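PDB 2F6K: metal-dependent hydrolase from Lactobacillus plantarum, which probably decarboxylates 2-amino-3-carboxymuconate 6-semialdehyde or a related compound at a manganese site within an amidohydrolase-type barrel. Local coordinates for residues F6-L11 / S52-S57; E143-Q148 / Y196-V201; V213-A218 / D228-M233. All coordinates share one frame; numbering follows the deposited sequence.

Contact 1 of 3, residues F6-L11 / S52-S57. With MN (manganese (II) ion), chain C.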
loop_
_atom_site.group_PDB
_atom_site.type_symbol
_atom_site.label_atom_id
_atom_site.label_comp_id
_atom_site.label_asym_id
_atom_site.label_seq_id
_atom_site.Cartn_x
_atom_site.Cartn_y
_atom_site.Cartn_z
ATOM N N PHE A 6 -15.585 -5.187 -30.447
ATOM C CA PHE A 6 -16.171 -4.846 -29.153
ATOM C C PHE A 6 -15.199 -4.286 -28.119
ATOM O O PHE A 6 -15.558 -4.106 -26.950
ATOM C CB PHE A 6 -16.888 -6.054 -28.554
ATOM C CG PHE A 6 -18.356 -5.840 -28.353
ATOM C CD1 PHE A 6 -19.285 -6.485 -29.165
ATOM C CD2 PHE A 6 -18.816 -4.976 -27.363
ATOM C CE1 PHE A 6 -20.655 -6.274 -28.994
ATOM C CE2 PHE A 6 -20.186 -4.755 -27.183
ATOM C CZ PHE A 6 -21.106 -5.407 -28.001
ATOM N N HIS A 7 -13.969 -4.024 -28.542
ATOM C CA HIS A 7 -12.958 -3.470 -27.649
ATOM C C HIS A 7 -12.072 -2.564 -28.481
ATOM O O HIS A 7 -11.035 -2.976 -28.989
ATOM C CB HIS A 7 -12.132 -4.585 -26.997
ATOM C CG HIS A 7 -11.197 -4.106 -25.924
ATOM N ND1 HIS A 7 -10.941 -4.838 -24.784
ATOM C CD2 HIS A 7 -10.429 -2.993 -25.834
ATOM C CE1 HIS A 7 -10.057 -4.198 -24.039
ATOM N NE2 HIS A 7 -9.729 -3.076 -24.654
ATOM N N THR A 8 -12.509 -1.322 -28.628
ATOM C CA THR A 8 -11.784 -0.332 -29.402
ATOM C C THR A 8 -12.033 0.999 -28.681
ATOM O O THR A 8 -13.107 1.199 -28.101
ATOM C CB THR A 8 -12.289 -0.345 -30.872
ATOM O OG1 THR A 8 -11.705 0.743 -31.590
ATOM C CG2 THR A 8 -13.812 -0.268 -30.927
ATOM N N HIS A 9 -11.055 1.902 -28.699
ATOM C CA HIS A 9 -11.207 3.150 -27.948
ATOM C C HIS A 9 -11.130 4.498 -28.672
ATOM O O HIS A 9 -10.680 4.600 -29.818
ATOM C CB HIS A 9 -10.182 3.178 -26.811
ATOM C CG HIS A 9 -10.187 1.958 -25.943
ATOM N ND1 HIS A 9 -11.268 1.595 -25.171
ATOM C CD2 HIS A 9 -9.227 1.031 -25.704
ATOM C CE1 HIS A 9 -10.975 0.498 -24.493
ATOM N NE2 HIS A 9 -9.742 0.135 -24.797
ATOM N N TYR A 10 -11.568 5.535 -27.960
ATOM C CA TYR A 10 -11.538 6.906 -28.460
ATOM C C TYR A 10 -11.064 7.797 -27.315
ATOM O O TYR A 10 -11.170 7.416 -26.152
ATOM C CB TYR A 10 -12.928 7.349 -28.944
ATOM C CG TYR A 10 -14.001 7.436 -27.873
ATOM C CD1 TYR A 10 -14.597 8.654 -27.553
ATOM C CD2 TYR A 10 -14.430 6.300 -27.194
ATOM C CE1 TYR A 10 -15.598 8.742 -26.582
ATOM C CE2 TYR A 10 -15.430 6.379 -26.221
ATOM C CZ TYR A 10 -16.007 7.601 -25.923
ATOM O OH TYR A 10 -16.996 7.676 -24.971
ATOM N N LEU A 11 -10.524 8.969 -27.637
ATOM C CA LEU A 11 -10.039 9.877 -26.601
ATOM C C LEU A 11 -10.532 11.310 -26.770
ATOM O O LEU A 11 -10.017 12.050 -27.602
ATOM C CB LEU A 11 -8.502 9.880 -26.559
ATOM C CG LEU A 11 -7.788 8.625 -26.033
ATOM C CD1 LEU A 11 -7.828 7.514 -27.070
ATOM C CD2 LEU A 11 -6.349 8.958 -25.706
ATOM N N SER A 52 -17.773 -0.885 -35.020
ATOM C CA SER A 52 -16.974 -0.799 -33.799
ATOM C C SER A 52 -17.787 -0.223 -32.638
ATOM O O SER A 52 -18.466 0.800 -32.796
ATOM C CB SER A 52 -15.751 0.111 -34.013
ATOM O OG SER A 52 -14.856 -0.387 -34.992
ATOM N N ILE A 53 -17.730 -0.869 -31.476
ATOM C CA ILE A 53 -18.434 -0.337 -30.319
ATOM C C ILE A 53 -17.400 0.402 -29.480
ATOM O O ILE A 53 -16.678 -0.208 -28.700
ATOM C CB ILE A 53 -19.085 -1.432 -29.452
ATOM C CG1 ILE A 53 -20.208 -2.122 -30.228
ATOM C CG2 ILE A 53 -19.665 -0.802 -28.177
ATOM C CD1 ILE A 53 -19.738 -3.002 -31.346
ATOM N N LEU A 54 -17.334 1.718 -29.645
ATOM C CA LEU A 54 -16.368 2.534 -28.924
ATOM C C LEU A 54 -16.588 2.625 -27.414
ATOM O O LEU A 54 -17.721 2.580 -26.922
ATOM C CB LEU A 54 -16.350 3.940 -29.521
ATOM C CG LEU A 54 -15.927 4.025 -30.990
ATOM C CD1 LEU A 54 -16.256 5.398 -31.527
ATOM C CD2 LEU A 54 -14.430 3.732 -31.135
ATOM N N SER A 55 -15.485 2.744 -26.680
ATOM C CA SER A 55 -15.530 2.870 -25.232
ATOM C C SER A 55 -14.309 3.642 -24.756
ATOM O O SER A 55 -13.269 3.656 -25.420
ATOM C CB SER A 55 -15.544 1.494 -24.562
ATOM O OG SER A 55 -14.270 0.887 -24.636
ATOM N N LEU A 56 -14.440 4.288 -23.605
ATOM C CA LEU A 56 -13.343 5.053 -23.030
ATOM C C LEU A 56 -12.441 4.061 -22.299
ATOM O O LEU A 56 -12.922 3.222 -21.531
ATOM C CB LEU A 56 -13.895 6.098 -22.058
ATOM C CG LEU A 56 -12.961 7.188 -21.534
ATOM C CD1 LEU A 56 -12.544 8.106 -22.678
ATOM C CD2 LEU A 56 -13.672 7.985 -20.460
ATOM N N SER A 57 -11.139 4.145 -22.556
ATOM C CA SER A 57 -10.163 3.250 -21.927
ATOM C C SER A 57 -9.753 3.760 -20.543
ATOM O O SER A 57 -10.311 4.734 -20.039
ATOM C CB SER A 57 -8.920 3.137 -22.820
ATOM O OG SER A 57 -7.955 2.254 -22.268
HETATM MN MN MN C . -8.518 -1.524 -23.835
HETATM O O HOH W 1 -12.077 -0.260 -34.075
HETATM O O HOH W 2 -9.771 5.934 -24.404
HETATM O O HOH W 3 -17.268 5.379 -22.657
HETATM O O HOH W 4 -7.040 0.217 -23.524
HETATM O O HOH W 5 -7.016 -2.743 -23.053
#
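The His-X-His metal motif at the end of the first strand of an amidohydrolase barrel meets the second strand here, 6-11 running beside 52-57. His7 and His9 both use NE2 on the manganese ion, with His9 NE2 2.3 Å from the metal; His154, Asp266 and two waters complete the site. In this model strand 52-55 braces the other end of the His9 ring. ND1 of His9 donates to the backbone O of Ser55 at 2.9 Å, with an N-H...O angle of 153°. That oxygen lies in the imidazole plane, but the donor sits well above the Ser55 carbonyl plane. OG of Ser55 adds a weak second bond to the same ND1. With the CG of His9 turned beside its backbone N (chi1 -52°), one face of the ring is laid against Ser57, whose CB stands 3.5 Å from the ring centroid almost on the normal, a CH-pi contact. The ring is therefore held at both nitrogens and covered on that face. Ser57 also reaches the metal indirectly: its OG is 2.6 Å from one of the manganese-bound waters. Between the two main chains, the N of Ser55 donates to the O of Thr8 at 3.2 Å. Away from the metal, Ile53 lays CG1 over a face of the Phe6 ring, 4.1 Å from its centroid. Tyr10 brings its ring edge against the Ser55 backbone, with CE2 3.3 Å from Ser55 C and CD2 packed on Leu54 CB, while its hydroxyl bonds to Ala76 O on helix 66-86. A His-X-His pair at the C-terminal end of the first strand, supplying two ligands to the metal, is characteristic of the amidohydrolase superfamily and its TIM-barrel metal centre.

Contact 2 of 3, residues E143-Q148 / Y196-V201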
loop_
_atom_site.group_PDB
_atom_site.type_symbol
_atom_site.label_atom_id
_atom_site.label_comp_id
_atom_site.label_asym_id
_atom_site.label_seq_id
_atom_site.Cartn_x
_atom_site.Cartn_y
_atom_site.Cartn_z
ATOM N N GLU A 143 -30.184 -0.432 -11.747
ATOM C CA GLU A 143 -30.588 0.303 -12.940
ATOM C C GLU A 143 -30.115 -0.398 -14.208
ATOM O O GLU A 143 -30.771 -0.325 -15.247
ATOM C CB GLU A 143 -30.022 1.722 -12.914
ATOM C CG GLU A 143 -30.688 2.661 -11.910
ATOM C CD GLU A 143 -32.188 2.823 -12.147
ATOM O OE1 GLU A 143 -32.640 2.660 -13.303
ATOM O OE2 GLU A 143 -32.912 3.129 -11.178
ATOM N N LEU A 144 -28.971 -1.072 -14.117
ATOM C CA LEU A 144 -28.406 -1.775 -15.259
ATOM C C LEU A 144 -29.108 -3.099 -15.494
ATOM O O LEU A 144 -29.339 -3.490 -16.635
ATOM C CB LEU A 144 -26.903 -2.008 -15.053
ATOM C CG LEU A 144 -25.989 -0.799 -15.291
ATOM C CD1 LEU A 144 -24.603 -1.046 -14.706
ATOM C CD2 LEU A 144 -25.902 -0.527 -16.777
ATOM N N ASP A 145 -29.451 -3.792 -14.415
ATOM C CA ASP A 145 -30.125 -5.078 -14.549
ATOM C C ASP A 145 -31.545 -4.892 -15.081
ATOM O O ASP A 145 -32.055 -5.720 -15.834
ATOM C CB ASP A 145 -30.176 -5.806 -13.206
ATOM C CG ASP A 145 -30.598 -7.262 -13.349
ATOM O OD1 ASP A 145 -29.810 -8.073 -13.882
ATOM O OD2 ASP A 145 -31.723 -7.596 -12.939
ATOM N N ALA A 146 -32.182 -3.798 -14.691
ATOM C CA ALA A 146 -33.542 -3.533 -15.138
ATOM C C ALA A 146 -33.590 -3.325 -16.652
ATOM O O ALA A 146 -34.639 -3.492 -17.277
ATOM C CB ALA A 146 -34.103 -2.314 -14.414
ATOM N N ARG A 147 -32.453 -2.964 -17.237
ATOM C CA ARG A 147 -32.395 -2.734 -18.676
ATOM C C ARG A 147 -31.654 -3.842 -19.408
ATOM O O ARG A 147 -31.417 -3.739 -20.610
ATOM C CB ARG A 147 -31.734 -1.382 -18.965
ATOM C CG ARG A 147 -32.474 -0.210 -18.341
ATOM C CD ARG A 147 -31.711 1.107 -18.442
ATOM N NE ARG A 147 -32.562 2.232 -18.046
ATOM C CZ ARG A 147 -32.966 2.471 -16.801
ATOM N NH1 ARG A 147 -32.587 1.668 -15.814
ATOM N NH2 ARG A 147 -33.772 3.494 -16.550
ATOM N N GLN A 148 -31.299 -4.908 -18.693
ATOM C CA GLN A 148 -30.580 -6.027 -19.314
ATOM C C GLN A 148 -29.409 -5.455 -20.094
ATOM O O GLN A 148 -29.121 -5.879 -21.207
ATOM C CB GLN A 148 -31.503 -6.778 -20.270
ATOM C CG GLN A 148 -32.638 -7.509 -19.587
ATOM C CD GLN A 148 -33.862 -7.618 -20.467
ATOM O OE1 GLN A 148 -34.508 -6.611 -20.764
ATOM N NE2 GLN A 148 -34.191 -8.837 -20.893
ATOM N N TYR A 196 -27.899 -9.976 -10.302
ATOM C CA TYR A 196 -28.173 -9.210 -11.516
ATOM C C TYR A 196 -27.946 -10.081 -12.746
ATOM O O TYR A 196 -27.114 -9.766 -13.600
ATOM C CB TYR A 196 -27.276 -7.972 -11.568
ATOM C CG TYR A 196 -27.251 -7.214 -10.263
ATOM C CD1 TYR A 196 -26.139 -7.268 -9.425
ATOM C CD2 TYR A 196 -28.369 -6.500 -9.826
ATOM C CE1 TYR A 196 -26.141 -6.633 -8.179
ATOM C CE2 TYR A 196 -28.385 -5.862 -8.583
ATOM C CZ TYR A 196 -27.270 -5.933 -7.765
ATOM O OH TYR A 196 -27.293 -5.318 -6.534
ATOM N N PRO A 197 -28.717 -11.178 -12.864
ATOM C CA PRO A 197 -28.651 -12.147 -13.962
ATOM C C PRO A 197 -28.906 -11.574 -15.347
ATOM O O PRO A 197 -28.441 -12.122 -16.345
ATOM C CB PRO A 197 -29.715 -13.167 -13.572
ATOM C CG PRO A 197 -30.763 -12.297 -12.967
ATOM C CD PRO A 197 -29.937 -11.402 -12.062
ATOM N N ASN A 198 -29.632 -10.468 -15.403
ATOM C CA ASN A 198 -29.982 -9.844 -16.668
ATOM C C ASN A 198 -28.886 -9.009 -17.296
ATOM O O ASN A 198 -28.954 -8.684 -18.484
ATOM C CB ASN A 198 -31.246 -9.010 -16.480
ATOM C CG ASN A 198 -32.380 -9.832 -15.914
ATOM O OD1 ASN A 198 -32.811 -10.807 -16.537
ATOM N ND2 ASN A 198 -32.858 -9.464 -14.721
ATOM N N ILE A 199 -27.879 -8.650 -16.508
ATOM C CA ILE A 199 -26.782 -7.866 -17.047
ATOM C C ILE A 199 -25.894 -8.795 -17.850
ATOM O O ILE A 199 -25.674 -9.939 -17.463
ATOM C CB ILE A 199 -25.934 -7.233 -15.936
ATOM C CG1 ILE A 199 -26.792 -6.255 -15.126
ATOM C CG2 ILE A 199 -24.721 -6.530 -16.553
ATOM C CD1 ILE A 199 -26.066 -5.612 -13.965
ATOM N N LYS A 200 -25.397 -8.301 -18.977
ATOM C CA LYS A 200 -24.516 -9.088 -19.826
ATOM C C LYS A 200 -23.130 -8.498 -19.649
ATOM O O LYS A 200 -22.806 -7.452 -20.214
ATOM C CB LYS A 200 -24.964 -8.983 -21.274
ATOM C CG LYS A 200 -26.375 -9.482 -21.490
ATOM C CD LYS A 200 -26.994 -8.858 -22.728
ATOM C CE LYS A 200 -28.386 -9.403 -22.952
ATOM N NZ LYS A 200 -29.185 -9.367 -21.686
ATOM N N VAL A 201 -22.322 -9.180 -18.846
ATOM C CA VAL A 201 -20.975 -8.741 -18.535
ATOM C C VAL A 201 -19.907 -9.243 -19.495
ATOM O O VAL A 201 -19.715 -10.444 -19.667
ATOM C CB VAL A 201 -20.608 -9.184 -17.105
ATOM C CG1 VAL A 201 -19.185 -8.788 -16.762
ATOM C CG2 VAL A 201 -21.590 -8.578 -16.128
#
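Asp145 lays its carboxylate over the type I beta turn formed by Tyr196 to Ile199, joining two neighbouring connections of the TIM barrel: the end of helix 138-145, which leads to strand 150-154, and the loop that enters strand 200-203. CG lies anti to the backbone N (chi1 -168°), which carries both oxygens out from the last turn of the helix to the facing loop. OD1 takes the backbone N of Asn198 at 2.8 Å, on the syn side and slightly out of the carboxylate plane, and receives a weak bond from the N of Ile199. OD2 accepts from ND2 of the same asparagine, also 2.8 Å and nearly straight at 161°; the donor approaches from above the carboxylate, whose plane makes 38° with the amide. One aspartate thus grips both the main chain and the side chain of Asn198, fixing the turn and the rotation of its amide together. Nearer the helix backbone the packing is apolar. Ile199 runs CG1 to 3.6 Å from the CA of Asp145 and sets CD1 3.9 Å from the CB of Leu144, while CB of Asp145 meets the Tyr196 ring at its edge. Val151 of strand 150-154 packs on both Leu144 and Ile199, tying this patch to the barrel wall. Helix 138-145 closes with a Schellman motif in which Gln148, at positive phi, is the C-prime residue. That bend brings Gln148 alongside the turn, where its CG packs on the CB of Asn198 at 3.7 Å with the two amide planes almost perpendicular. Beside them the CA of Gln148 makes a CA-H...O contact with the O of Asn198 at 3.2 Å.

Contact 3 of 3, residues V213-A218 / D228-M233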
loop_
_atom_site.group_PDB
_atom_site.type_symbol
_atom_site.label_atom_id
_atom_site.label_comp_id
_atom_site.label_asym_id
_atom_site.label_seq_id
_atom_site.Cartn_x
_atom_site.Cartn_y
_atom_site.Cartn_z
ATOM N N VAL A 213 -7.081 -19.590 -12.660
ATOM C CA VAL A 213 -7.516 -19.565 -11.259
ATOM C C VAL A 213 -8.844 -20.250 -10.965
ATOM O O VAL A 213 -9.043 -20.773 -9.865
ATOM C CB VAL A 213 -7.606 -18.124 -10.696
ATOM C CG1 VAL A 213 -6.230 -17.600 -10.429
ATOM C CG2 VAL A 213 -8.345 -17.218 -11.669
ATOM N N ASP A 214 -9.749 -20.246 -11.936
ATOM C CA ASP A 214 -11.057 -20.864 -11.735
ATOM C C ASP A 214 -10.973 -22.220 -11.043
ATOM O O ASP A 214 -11.631 -22.443 -10.026
ATOM C CB ASP A 214 -11.810 -20.996 -13.069
ATOM C CG ASP A 214 -12.391 -19.671 -13.546
ATOM O OD1 ASP A 214 -12.224 -18.661 -12.827
ATOM O OD2 ASP A 214 -13.014 -19.638 -14.632
ATOM N N ASP A 215 -10.142 -23.110 -11.564
ATOM C CA ASP A 215 -10.011 -24.441 -10.993
ATOM C C ASP A 215 -9.451 -24.434 -9.593
ATOM O O ASP A 215 -9.687 -25.359 -8.817
ATOM C CB ASP A 215 -9.135 -25.297 -11.900
ATOM C CG ASP A 215 -9.762 -25.506 -13.257
ATOM O OD1 ASP A 215 -9.027 -25.484 -14.264
ATOM O OD2 ASP A 215 -11.001 -25.694 -13.317
ATOM N N ARG A 216 -8.725 -23.379 -9.262
ATOM C CA ARG A 216 -8.114 -23.268 -7.950
ATOM C C ARG A 216 -9.092 -22.755 -6.898
ATOM O O ARG A 216 -9.055 -23.180 -5.744
ATOM C CB ARG A 216 -6.905 -22.332 -8.035
ATOM C CG ARG A 216 -5.963 -22.377 -6.844
ATOM C CD ARG A 216 -4.848 -21.349 -7.037
ATOM N NE ARG A 216 -3.920 -21.301 -5.912
ATOM C CZ ARG A 216 -3.066 -22.271 -5.608
ATOM N NH1 ARG A 216 -3.017 -23.368 -6.349
ATOM N NH2 ARG A 216 -2.267 -22.148 -4.556
ATOM N N ILE A 217 -9.970 -21.844 -7.300
ATOM C CA ILE A 217 -10.935 -21.264 -6.372
ATOM C C ILE A 217 -12.307 -21.930 -6.419
ATOM O O ILE A 217 -13.157 -21.678 -5.561
ATOM C CB ILE A 217 -11.120 -19.768 -6.658
ATOM C CG1 ILE A 217 -11.823 -19.580 -8.008
ATOM C CG2 ILE A 217 -9.765 -19.083 -6.669
ATOM C CD1 ILE A 217 -12.112 -18.136 -8.358
ATOM N N ALA A 218 -12.517 -22.775 -7.423
ATOM C CA ALA A 218 -13.797 -23.453 -7.589
ATOM C C ALA A 218 -14.395 -23.942 -6.266
ATOM O O ALA A 218 -15.550 -23.651 -5.953
ATOM C CB ALA A 218 -13.648 -24.618 -8.571
ATOM N N ASP A 228 -21.143 -21.383 -8.357
ATOM C CA ASP A 228 -20.458 -22.369 -9.189
ATOM C C ASP A 228 -19.728 -21.552 -10.255
ATOM O O ASP A 228 -20.340 -21.076 -11.208
ATOM C CB ASP A 228 -21.472 -23.314 -9.841
ATOM C CG ASP A 228 -20.809 -24.445 -10.607
ATOM O OD1 ASP A 228 -19.866 -24.170 -11.388
ATOM O OD2 ASP A 228 -21.238 -25.609 -10.433
ATOM N N VAL A 229 -18.423 -21.382 -10.086
ATOM C CA VAL A 229 -17.641 -20.577 -11.013
ATOM C C VAL A 229 -17.790 -21.018 -12.470
ATOM O O VAL A 229 -17.806 -20.185 -13.384
ATOM C CB VAL A 229 -16.137 -20.550 -10.574
ATOM C CG1 VAL A 229 -15.501 -21.928 -10.725
ATOM C CG2 VAL A 229 -15.385 -19.491 -11.363
ATOM N N TYR A 230 -17.926 -22.324 -12.684
ATOM C CA TYR A 230 -18.082 -22.861 -14.033
ATOM C C TYR A 230 -19.392 -22.437 -14.679
ATOM O O TYR A 230 -19.443 -22.265 -15.896
ATOM C CB TYR A 230 -17.975 -24.381 -14.010
ATOM C CG TYR A 230 -16.672 -24.831 -13.413
ATOM C CD1 TYR A 230 -15.455 -24.539 -14.042
ATOM C CD2 TYR A 230 -16.642 -25.528 -12.203
ATOM C CE1 TYR A 230 -14.240 -24.934 -13.479
ATOM C CE2 TYR A 230 -15.441 -25.926 -11.633
ATOM C CZ TYR A 230 -14.240 -25.629 -12.275
ATOM O OH TYR A 230 -13.048 -26.036 -11.707
ATOM N N ASP A 231 -20.453 -22.278 -13.889
ATOM C CA ASP A 231 -21.724 -21.824 -14.457
ATOM C C ASP A 231 -21.580 -20.354 -14.833
ATOM O O ASP A 231 -22.072 -19.916 -15.876
ATOM C CB ASP A 231 -22.880 -21.977 -13.465
ATOM C CG ASP A 231 -23.282 -23.417 -13.260
ATOM O OD1 ASP A 231 -23.252 -24.189 -14.251
ATOM O OD2 ASP A 231 -23.640 -23.772 -12.113
ATOM N N VAL A 232 -20.896 -19.594 -13.981
ATOM C CA VAL A 232 -20.690 -18.175 -14.236
ATOM C C VAL A 232 -19.873 -17.961 -15.519
ATOM O O VAL A 232 -20.145 -17.041 -16.299
ATOM C CB VAL A 232 -19.978 -17.493 -13.045
ATOM C CG1 VAL A 232 -19.818 -16.008 -13.314
ATOM C CG2 VAL A 232 -20.779 -17.710 -11.770
HETATM N N MSE A 233 -18.878 -18.816 -15.739
HETATM C CA MSE A 233 -18.052 -18.701 -16.934
HETATM C C MSE A 233 -18.879 -18.929 -18.197
HETATM O O MSE A 233 -18.516 -18.475 -19.280
HETATM C CB MSE A 233 -16.882 -19.690 -16.868
HETATM C CG MSE A 233 -15.821 -19.328 -15.805
HETATM SE SE MSE A 233 -14.937 -17.604 -16.125
HETATM C CE MSE A 233 -13.774 -18.164 -17.564
HETATM O O HOH W 6 -17.243 -22.628 -7.743
#
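Helices 213-218 and 229-233 run roughly antiparallel, their N-to-C directions 144° apart and their axes approaching to 10.7 Å, with Ala218 and Val229 nearest at the level of the CA atoms. They form a helical hairpin on the outside of the TIM barrel, within the connection from strand 200-203 to strand 237-239. Asp228 is the N-cap of the second helix, its OD1 accepting from the N of Asp231. Val229 points at the first helix with both methyls. Its CG1 rests 3.9 Å from the CB of Ala218, while CG2, anti to the backbone N, reaches 3.6 Å from OD1 of Asp214. OD2 of Asp214 lies 3.1 Å from CG of selenomethionine Met233, with SE close by; the two side chains come from opposite directions. Leu255 packs on Asp214, Tyr230 and Met233, so a loop covers this side of the hairpin. At the outer side the OH of Tyr230 donates to OD2 of Asp215 at 2.6 Å. OD2 accepts on its anti lone pair and lies in the plane of the phenol ring at its edge, though the carboxylate as a whole is turned 37° from that plane. The same OD2 forms a salt bridge with Arg247 of a second subunit, and that arginine also packs on Tyr230. The hairpin thereby takes part in the subunit interface, and a nearby guanidinium would be expected to stabilise the negative charge of Asp215. Ala218 flanks the tyrosine, its CB 3.8 Å from CE2. Between Ala218 and Val229, one water donates to the O of Ala218 at 2.7 Å and accepts from the N of Val229 at 2.9 Å.

The three contacts follow one another along the chain and trace the barrel from its centre outward. Contact 1, at the first two strands, carries the metal site; contact 2 lies about 21 Å away between centres, where connections lead into strands 150-154 and 200-203 of the same eight-stranded parallel sheet. From strand 200-203 the chain passes on to helix 210-225, half of contact 3, whose centre is again about 21 Å from that of contact 2 and about 29 Å from contact 1. None of them touch. The metal site, probably the catalytic centre, the barrel scaffold and the subunit interface thus occupy separate regions of one domain, linked through the strands and helices between them.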